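Prolyl endopeptidase (Myxococcus xanthus, PDB 2BKL) probably hydrolyses oligopeptides after proline, and far less readily after alanine, as a serine peptidase of the S9A family. Local coordinates at residues A[79-84]-A[96-101]; A[123-128]-A[171-176]; A[602-607]-A[636-641]. All blocks are in the same frame, centred on the assembly; numbering follows the deposited sequence.

Interaction 1 of 3, residues A[79-84]-A[96-101]; sequences NGRFFY and LYWRQG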
# COMPACT_ATOMS: atom_id res chain seq x y z
N ASN A 79 -27.32 1.38 11.91
CA ASN A 79 -28.69 1.74 12.26
C ASN A 79 -29.69 1.55 11.11
O ASN A 79 -30.54 2.41 10.87
CB ASN A 79 -28.70 3.18 12.79
CG ASN A 79 -29.98 3.55 13.53
OD1 ASN A 79 -30.74 2.68 14.00
ND2 ASN A 79 -30.23 4.85 13.63
N GLY A 80 -29.59 0.41 10.43
CA GLY A 80 -30.53 0.06 9.38
C GLY A 80 -30.21 0.63 8.01
O GLY A 80 -30.88 0.30 7.03
N ARG A 81 -29.17 1.44 7.92
CA ARG A 81 -28.73 2.03 6.66
C ARG A 81 -27.47 1.36 6.17
O ARG A 81 -26.70 0.77 6.94
CB ARG A 81 -28.45 3.51 6.85
CG ARG A 81 -29.69 4.31 7.14
CD ARG A 81 -29.46 5.76 7.33
NE ARG A 81 -30.74 6.45 7.38
CZ ARG A 81 -30.87 7.75 7.56
NH1 ARG A 81 -29.82 8.55 7.73
NH2 ARG A 81 -32.08 8.27 7.57
N PHE A 82 -27.26 1.38 4.87
CA PHE A 82 -26.12 0.80 4.23
C PHE A 82 -25.38 1.88 3.48
O PHE A 82 -26.00 2.71 2.83
CB PHE A 82 -26.56 -0.27 3.21
CG PHE A 82 -27.10 -1.51 3.82
CD1 PHE A 82 -28.36 -1.52 4.39
CD2 PHE A 82 -26.38 -2.69 3.77
CE1 PHE A 82 -28.89 -2.69 4.95
CE2 PHE A 82 -26.91 -3.86 4.31
CZ PHE A 82 -28.16 -3.84 4.91
N PHE A 83 -24.06 1.84 3.56
CA PHE A 83 -23.18 2.84 2.95
C PHE A 83 -22.10 2.11 2.19
O PHE A 83 -21.48 1.18 2.71
CB PHE A 83 -22.52 3.71 4.02
CG PHE A 83 -23.48 4.51 4.84
CD1 PHE A 83 -24.20 3.93 5.87
CD2 PHE A 83 -23.73 5.84 4.55
CE1 PHE A 83 -25.12 4.68 6.60
CE2 PHE A 83 -24.64 6.57 5.30
CZ PHE A 83 -25.31 5.99 6.30
N TYR A 84 -21.83 2.51 0.96
CA TYR A 84 -20.95 1.75 0.09
C TYR A 84 -20.56 2.59 -1.11
O TYR A 84 -21.29 3.52 -1.51
CB TYR A 84 -21.63 0.42 -0.36
CG TYR A 84 -23.01 0.68 -0.91
CD1 TYR A 84 -24.11 0.73 -0.07
CD2 TYR A 84 -23.20 0.96 -2.26
CE1 TYR A 84 -25.35 1.03 -0.54
CE2 TYR A 84 -24.46 1.26 -2.74
CZ TYR A 84 -25.53 1.30 -1.87
OH TYR A 84 -26.79 1.59 -2.30
N LEU A 96 -19.70 7.56 -3.18
CA LEU A 96 -20.27 7.00 -1.96
C LEU A 96 -21.79 7.16 -1.99
O LEU A 96 -22.30 8.25 -2.17
CB LEU A 96 -19.70 7.73 -0.73
CG LEU A 96 -20.21 7.20 0.60
CD1 LEU A 96 -19.86 5.76 0.83
CD2 LEU A 96 -19.67 8.02 1.78
N TYR A 97 -22.50 6.03 -1.88
CA TYR A 97 -23.95 5.93 -1.82
C TYR A 97 -24.43 5.48 -0.46
O TYR A 97 -23.69 4.85 0.30
CB TYR A 97 -24.40 4.86 -2.83
CG TYR A 97 -24.33 5.30 -4.26
CD1 TYR A 97 -23.16 5.22 -4.97
CD2 TYR A 97 -25.46 5.81 -4.90
CE1 TYR A 97 -23.11 5.63 -6.29
CE2 TYR A 97 -25.41 6.23 -6.21
CZ TYR A 97 -24.22 6.13 -6.89
OH TYR A 97 -24.16 6.56 -8.20
N TRP A 98 -25.70 5.72 -0.18
CA TRP A 98 -26.37 5.11 0.94
C TRP A 98 -27.79 4.70 0.57
O TRP A 98 -28.37 5.19 -0.40
CB TRP A 98 -26.38 6.03 2.18
CG TRP A 98 -27.35 7.16 2.10
CD1 TRP A 98 -27.20 8.32 1.41
CD2 TRP A 98 -28.62 7.26 2.75
NE1 TRP A 98 -28.31 9.12 1.56
CE2 TRP A 98 -29.18 8.50 2.40
CE3 TRP A 98 -29.33 6.42 3.60
CZ2 TRP A 98 -30.43 8.91 2.87
CZ3 TRP A 98 -30.58 6.84 4.07
CH2 TRP A 98 -31.10 8.07 3.71
N ARG A 99 -28.34 3.79 1.37
CA ARG A 99 -29.73 3.43 1.27
C ARG A 99 -30.28 3.04 2.62
O ARG A 99 -29.53 2.59 3.53
CB ARG A 99 -29.95 2.30 0.27
CG ARG A 99 -29.29 1.00 0.63
CD ARG A 99 -29.70 -0.16 -0.28
NE ARG A 99 -29.12 -0.02 -1.60
CZ ARG A 99 -29.47 -0.73 -2.66
NH1 ARG A 99 -30.43 -1.64 -2.58
NH2 ARG A 99 -28.87 -0.51 -3.83
N GLN A 100 -31.59 3.20 2.76
CA GLN A 100 -32.30 2.81 3.95
C GLN A 100 -32.81 1.39 3.77
O GLN A 100 -33.68 1.14 2.93
CB GLN A 100 -33.47 3.74 4.18
CG GLN A 100 -34.20 3.45 5.49
CD GLN A 100 -33.47 4.06 6.66
OE1 GLN A 100 -33.17 5.24 6.63
NE2 GLN A 100 -33.15 3.25 7.67
N GLY A 101 -32.28 0.47 4.55
CA GLY A 101 -32.63 -0.93 4.42
C GLY A 101 -31.98 -1.61 3.23
O GLY A 101 -31.41 -0.97 2.34
O HOH W 1 -31.92 4.38 10.07
O HOH W 2 -33.95 0.37 7.66

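Interaction 2 of 3, residues A[123-128]-A[171-176]; sequences LGTWAV and ATPKWT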
# COMPACT_ATOMS: atom_id res chain seq x y z
N LEU A 123 -11.66 11.78 -2.59
CA LEU A 123 -12.18 11.28 -1.34
C LEU A 123 -11.15 10.35 -0.71
O LEU A 123 -10.64 9.44 -1.38
CB LEU A 123 -13.49 10.54 -1.59
CG LEU A 123 -14.08 9.73 -0.44
CD1 LEU A 123 -14.47 10.65 0.73
CD2 LEU A 123 -15.26 8.94 -0.92
N GLY A 124 -10.84 10.57 0.55
CA GLY A 124 -9.99 9.69 1.32
C GLY A 124 -10.81 8.77 2.22
O GLY A 124 -11.82 8.19 1.82
N THR A 125 -10.36 8.61 3.46
CA THR A 125 -11.08 7.83 4.44
C THR A 125 -12.50 8.37 4.70
O THR A 125 -12.72 9.59 4.64
CB THR A 125 -10.30 7.82 5.76
OG1 THR A 125 -10.76 6.75 6.60
CG2 THR A 125 -10.55 9.08 6.57
N TRP A 126 -13.44 7.51 5.00
CA TRP A 126 -14.74 7.92 5.47
C TRP A 126 -15.21 6.99 6.59
O TRP A 126 -14.88 5.80 6.59
CB TRP A 126 -15.76 8.02 4.33
CG TRP A 126 -15.87 6.80 3.48
CD1 TRP A 126 -15.11 6.50 2.37
CD2 TRP A 126 -16.82 5.72 3.61
NE1 TRP A 126 -15.51 5.30 1.83
CE2 TRP A 126 -16.55 4.81 2.57
CE3 TRP A 126 -17.86 5.44 4.49
CZ2 TRP A 126 -17.29 3.63 2.40
CZ3 TRP A 126 -18.58 4.26 4.32
CH2 TRP A 126 -18.29 3.38 3.29
N ALA A 127 -15.98 7.52 7.53
CA ALA A 127 -16.44 6.78 8.70
C ALA A 127 -17.84 7.25 9.00
O ALA A 127 -18.08 8.45 9.22
CB ALA A 127 -15.53 7.03 9.91
N VAL A 128 -18.79 6.32 9.02
CA VAL A 128 -20.18 6.62 9.27
C VAL A 128 -20.44 6.58 10.77
O VAL A 128 -19.98 5.67 11.49
CB VAL A 128 -21.09 5.59 8.57
CG1 VAL A 128 -22.57 6.02 8.67
CG2 VAL A 128 -20.66 5.39 7.13
N ALA A 171 -5.68 10.63 10.05
CA ALA A 171 -6.93 10.38 10.78
C ALA A 171 -7.78 9.27 10.18
O ALA A 171 -7.98 9.21 8.96
CB ALA A 171 -7.79 11.64 10.88
N THR A 172 -8.30 8.42 11.06
CA THR A 172 -9.42 7.54 10.75
C THR A 172 -10.43 7.78 11.87
O THR A 172 -10.22 7.28 12.99
CB THR A 172 -9.00 6.08 10.67
OG1 THR A 172 -8.17 5.74 11.78
CG2 THR A 172 -8.12 5.82 9.50
N PRO A 173 -11.50 8.56 11.63
CA PRO A 173 -12.39 8.91 12.74
C PRO A 173 -13.02 7.70 13.42
O PRO A 173 -13.55 6.77 12.77
CB PRO A 173 -13.46 9.78 12.07
CG PRO A 173 -12.73 10.37 10.88
CD PRO A 173 -11.90 9.23 10.38
N LYS A 174 -12.95 7.71 14.75
CA LYS A 174 -13.61 6.73 15.62
C LYS A 174 -14.77 7.42 16.33
O LYS A 174 -14.56 8.11 17.32
CB LYS A 174 -12.67 6.16 16.67
CG LYS A 174 -11.86 4.91 16.32
CD LYS A 174 -10.84 5.13 15.25
CE LYS A 174 -9.74 6.09 15.63
NZ LYS A 174 -8.59 6.07 14.63
N TRP A 175 -15.97 7.24 15.81
CA TRP A 175 -17.18 7.79 16.42
C TRP A 175 -17.50 7.15 17.76
O TRP A 175 -17.40 5.92 17.90
CB TRP A 175 -18.35 7.60 15.50
CG TRP A 175 -18.35 8.38 14.25
CD1 TRP A 175 -17.92 7.98 13.02
CD2 TRP A 175 -18.91 9.69 14.08
NE1 TRP A 175 -18.14 8.98 12.11
CE2 TRP A 175 -18.77 10.03 12.73
CE3 TRP A 175 -19.52 10.61 14.94
CZ2 TRP A 175 -19.20 11.26 12.21
CZ3 TRP A 175 -19.95 11.82 14.44
CH2 TRP A 175 -19.80 12.13 13.08
N THR A 176 -17.87 7.95 18.74
CA THR A 176 -18.41 7.40 19.98
C THR A 176 -19.82 6.86 19.76
O THR A 176 -20.49 7.28 18.83
CB THR A 176 -18.38 8.42 21.11
OG1 THR A 176 -18.77 9.71 20.63
CG2 THR A 176 -16.93 8.61 21.60

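Interaction 3 of 3, residues A[602-607]-A[636-641]; sequences DVRYPA and GNPATA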
# COMPACT_ATOMS: atom_id res chain seq x y z
N ASP A 602 30.30 2.88 -17.97
CA ASP A 602 30.74 1.92 -18.98
C ASP A 602 29.95 0.63 -18.90
O ASP A 602 30.45 -0.44 -19.21
CB ASP A 602 32.25 1.66 -18.90
CG ASP A 602 33.05 2.93 -18.77
OD1 ASP A 602 32.81 3.89 -19.56
OD2 ASP A 602 33.88 3.12 -17.85
N VAL A 603 28.67 0.77 -18.52
CA VAL A 603 27.71 -0.33 -18.40
C VAL A 603 26.51 -0.05 -19.29
O VAL A 603 25.97 1.06 -19.28
CB VAL A 603 27.26 -0.48 -16.97
CG1 VAL A 603 26.10 -1.45 -16.82
CG2 VAL A 603 28.42 -0.93 -16.11
N ARG A 604 26.08 -1.04 -20.07
CA ARG A 604 24.83 -0.93 -20.81
C ARG A 604 23.72 -1.33 -19.85
O ARG A 604 23.61 -2.48 -19.43
CB ARG A 604 24.83 -1.80 -22.06
CG ARG A 604 25.98 -1.51 -23.04
CD ARG A 604 26.31 -2.66 -24.01
NE ARG A 604 25.90 -2.34 -25.38
CZ ARG A 604 24.67 -2.50 -25.87
NH1 ARG A 604 23.69 -3.00 -25.12
NH2 ARG A 604 24.42 -2.17 -27.13
N TYR A 605 22.89 -0.36 -19.51
CA TYR A 605 21.78 -0.58 -18.60
C TYR A 605 20.56 -1.03 -19.38
O TYR A 605 20.41 -0.77 -20.56
CB TYR A 605 21.48 0.72 -17.80
CG TYR A 605 22.54 0.92 -16.74
CD1 TYR A 605 22.56 0.15 -15.58
CD2 TYR A 605 23.59 1.83 -16.93
CE1 TYR A 605 23.52 0.31 -14.65
CE2 TYR A 605 24.58 1.96 -16.00
CZ TYR A 605 24.56 1.21 -14.87
OH TYR A 605 25.58 1.28 -13.96
N PRO A 606 19.64 -1.65 -18.67
CA PRO A 606 18.31 -1.85 -19.23
C PRO A 606 17.67 -0.53 -19.58
O PRO A 606 17.95 0.49 -18.95
CB PRO A 606 17.53 -2.50 -18.07
CG PRO A 606 18.51 -2.95 -17.10
CD PRO A 606 19.75 -2.18 -17.30
N ALA A 607 16.76 -0.53 -20.54
CA ALA A 607 15.90 0.63 -20.79
C ALA A 607 15.13 0.97 -19.51
O ALA A 607 14.71 0.06 -18.81
CB ALA A 607 14.95 0.35 -21.94
N GLY A 636 28.67 5.46 -21.81
CA GLY A 636 28.50 4.19 -22.48
C GLY A 636 27.16 3.50 -22.30
O GLY A 636 27.03 2.33 -22.66
N ASN A 637 26.17 4.20 -21.74
CA ASN A 637 24.82 3.67 -21.67
C ASN A 637 23.99 4.14 -22.86
O ASN A 637 23.65 5.30 -22.92
CB ASN A 637 24.11 4.14 -20.40
CG ASN A 637 22.73 3.54 -20.29
OD1 ASN A 637 22.49 2.44 -20.81
ND2 ASN A 637 21.81 4.24 -19.62
N PRO A 638 23.65 3.23 -23.77
CA PRO A 638 22.88 3.59 -24.97
C PRO A 638 21.37 3.43 -24.83
O PRO A 638 20.63 3.89 -25.72
CB PRO A 638 23.41 2.59 -25.99
CG PRO A 638 23.68 1.35 -25.20
CD PRO A 638 24.04 1.81 -23.79
N ALA A 639 20.92 2.82 -23.74
CA ALA A 639 19.51 2.52 -23.55
C ALA A 639 18.73 3.74 -23.10
O ALA A 639 19.25 4.60 -22.37
CB ALA A 639 19.34 1.40 -22.53
N THR A 640 17.48 3.80 -23.54
CA THR A 640 16.61 4.91 -23.23
C THR A 640 16.39 5.01 -21.72
O THR A 640 16.37 3.99 -21.03
CB THR A 640 15.27 4.78 -23.94
OG1 THR A 640 15.44 4.51 -25.34
CG2 THR A 640 14.57 6.11 -23.94
N ALA A 641 16.25 6.23 -21.22
CA ALA A 641 15.95 6.46 -19.80
C ALA A 641 15.04 7.68 -19.75
O ALA A 641 15.47 8.77 -20.12
CB ALA A 641 17.22 6.68 -19.00
O HOH W 3 18.97 3.15 -19.41

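Interaction 1 of 3, residues A[79-84]-A[96-101]
Residues 81-84 and 96-100 run antiparallel, their strand axes 4.7 Å apart, with Phe82 facing Arg99 and Tyr84 facing Tyr97 as hydrogen-bonded pairs, while Arg81-Gln100 and Phe83-Trp98 form the non-hydrogen-bonded pairs between them. At the open end of this ladder the N of Gly101 donates to the O of Gly80, and two waters link Gln100 NE2 to the carbonyl oxygens of Asn79 and Gly80.

The two faces of the hairpin are built differently. On the Arg81 side, the extended arginine lies beside the indole of Trp98, and Trp98 CZ3 sits over one guanidinium face, 3.3 Å from NE, with the two planes 46° apart. The same Arg81 NE gives a nearly straight hydrogen bond to Gln100 OE1 (2.8 Å), which lies close to the guanidinium plane. One edge of the cation is thus fixed by Gln100 while Asp155 takes NH2 in a salt bridge. Next along this face, Phe83 CD2 rests 3.6 Å from Trp98 CB; the phenyl and the five-membered ring of Trp98 tilt by only 21° but are displaced, centroids 5.8 Å apart, with little overlap.

On the other face Tyr84 takes the cramped first torsion, CG between the backbone N and carbonyl carbon (chi1 51°), which lays its ring across the neighbouring strand. Its CE2 packs 3.6 Å from Tyr97 CB, and its OH accepts Arg99 NE at 2.9 Å. Arg99 is bent at chi3 to meet it, and Glu106 binds both that hydroxyl and Arg99 NH2.

These are the two middle strands of a four-stranded beta-propeller blade. Strand 71-78 flanks one edge, where Ser76 bonds to the Phe83 backbone, and strand 107-110 flanks the other; Phe83 and Leu96 also press on Trp126 of strand 121-128.

Interaction 2 of 3, residues A[123-128]-A[171-176]
Ala127 and Trp175 meet through the one hydrogen bond that crosses between residues 123-128 and 171-176. Trp175 NE1 donates to Ala127 O at 2.9 Å; the oxygen lies near the indole plane, yet the donor stands above the carbonyl plane of Ala127, 68° out of it, off any lone-pair direction. With CG beside the backbone N (chi1 -68°), the indole brings its pyrrole edge to the strand, and CD1 comes within 3.5 Å of Val128 O. The methyl of Ala127 fills the angle between the tryptophan and Pro173: its CB is 3.5 Å from Pro173 O and 4.1 Å from Pro173 CB. A ring of Phe182 meets Trp175 edge-to-face, and Ala136 of strand 134-141 backs both Pro173 and Trp175.

Strands 121-128 and 174-175 each form the first strand of successive propeller blades. They point nearly the same way, but no backbone hydrogen bond crosses between the two segments; as in other beta-propellers, neighbouring blades are joined mainly by their side chains.

Toward Thr125 and Thr172 the fit slackens, and these two threonines are partly exposed, though Ala171 is buried. The methyl CG2 of Thr125 meets CD of the Pro173 ring at 4.0 Å and lies 3.5 Å from Ala171 O. Thr125 OG1 comes nearest Thr172 CG2, at 4.0 Å, the side chains crossing at about a right angle. Lys174 NZ curls back to the O and OG1 of Thr172, while Glu185 takes Thr172 N and pairs with Lys174. The Thr172 side chain is about 7 Å from the bound N-[(benzyloxy)carbonyl]-L-alanyl-L-proline, whose pocket includes Tyr170.

Interaction 3 of 3, residues A[602-607]-A[636-641]
Swung to the side remote from its own backbone nitrogen (chi1 -177°), the amide of Asn637 reaches Tyr605, whose CG sits beside its own backbone N (chi1 -74°). The two flat groups are almost perpendicular, with Asn637 CG at the ring edge, 3.9 Å from Tyr605 CD2. They belong to loops that enter two neighbouring parallel strands, 607-613 and 641-646, at the edge of the alpha/beta-hydrolase sheet.

Asn637 is the hub. Its OD1 accepts Tyr605 N at 3.1 Å, from a donor well above the carbonyl plane, and closes an Asx turn through a weak bond from Ala639 N. Its ND2 donates to Val631 O and to a water that lies 2.9 Å from Pro606 O and near Thr640 O, so one side chain ties together the two loops, helix 622-632 and that water. Putting an alanine here would probably leave Tyr605 N without its acceptor, strip the water of a donor and release the Asx turn around Pro638.

Packing flanks this polar centre. On the outer side Arg604, bent at chi3, lays its guanidinium against Pro638: Pro638 CG stands 4.0 Å above the centre of one face, and Arg604 CG lies 3.9 Å from Pro638 CD. The Tyr605 ring has Val603 CG1 over one face, and its hydroxyl bonds to Arg600 O. The methyl of Ala639 presses 3.1 Å from Tyr605 O, a tight fit.

Ala607, first in strand 607-613, rests on Phe670 and Val674 of helix 657-674, and its CA offers a C-H...O contact to Thr640 O at 3.4 Å.

How the interactions relate
Followed from the N terminus, the three contacts come in series; none nests in or crosses another. Interaction 1 closes a short loop of 11 residues, a hairpin inside one propeller blade. Interaction 2 opens later and spans 42 residues, joining the first strands of two successive blades. The two meet, since Phe83 CE1 lies 3.6 Å from Val128 CG1, so three consecutive blades are coupled through strand 121-128. Interaction 3 spans 28 residues and joins the entries to strands 607-613 and 641-646, the two strands of a beta-alpha-beta crossover through helix 622-632 in the hydrolase domain. Its centre lies about 55 Å from that of interaction 1 and about 48 Å from that of interaction 2, across the middle of the chain.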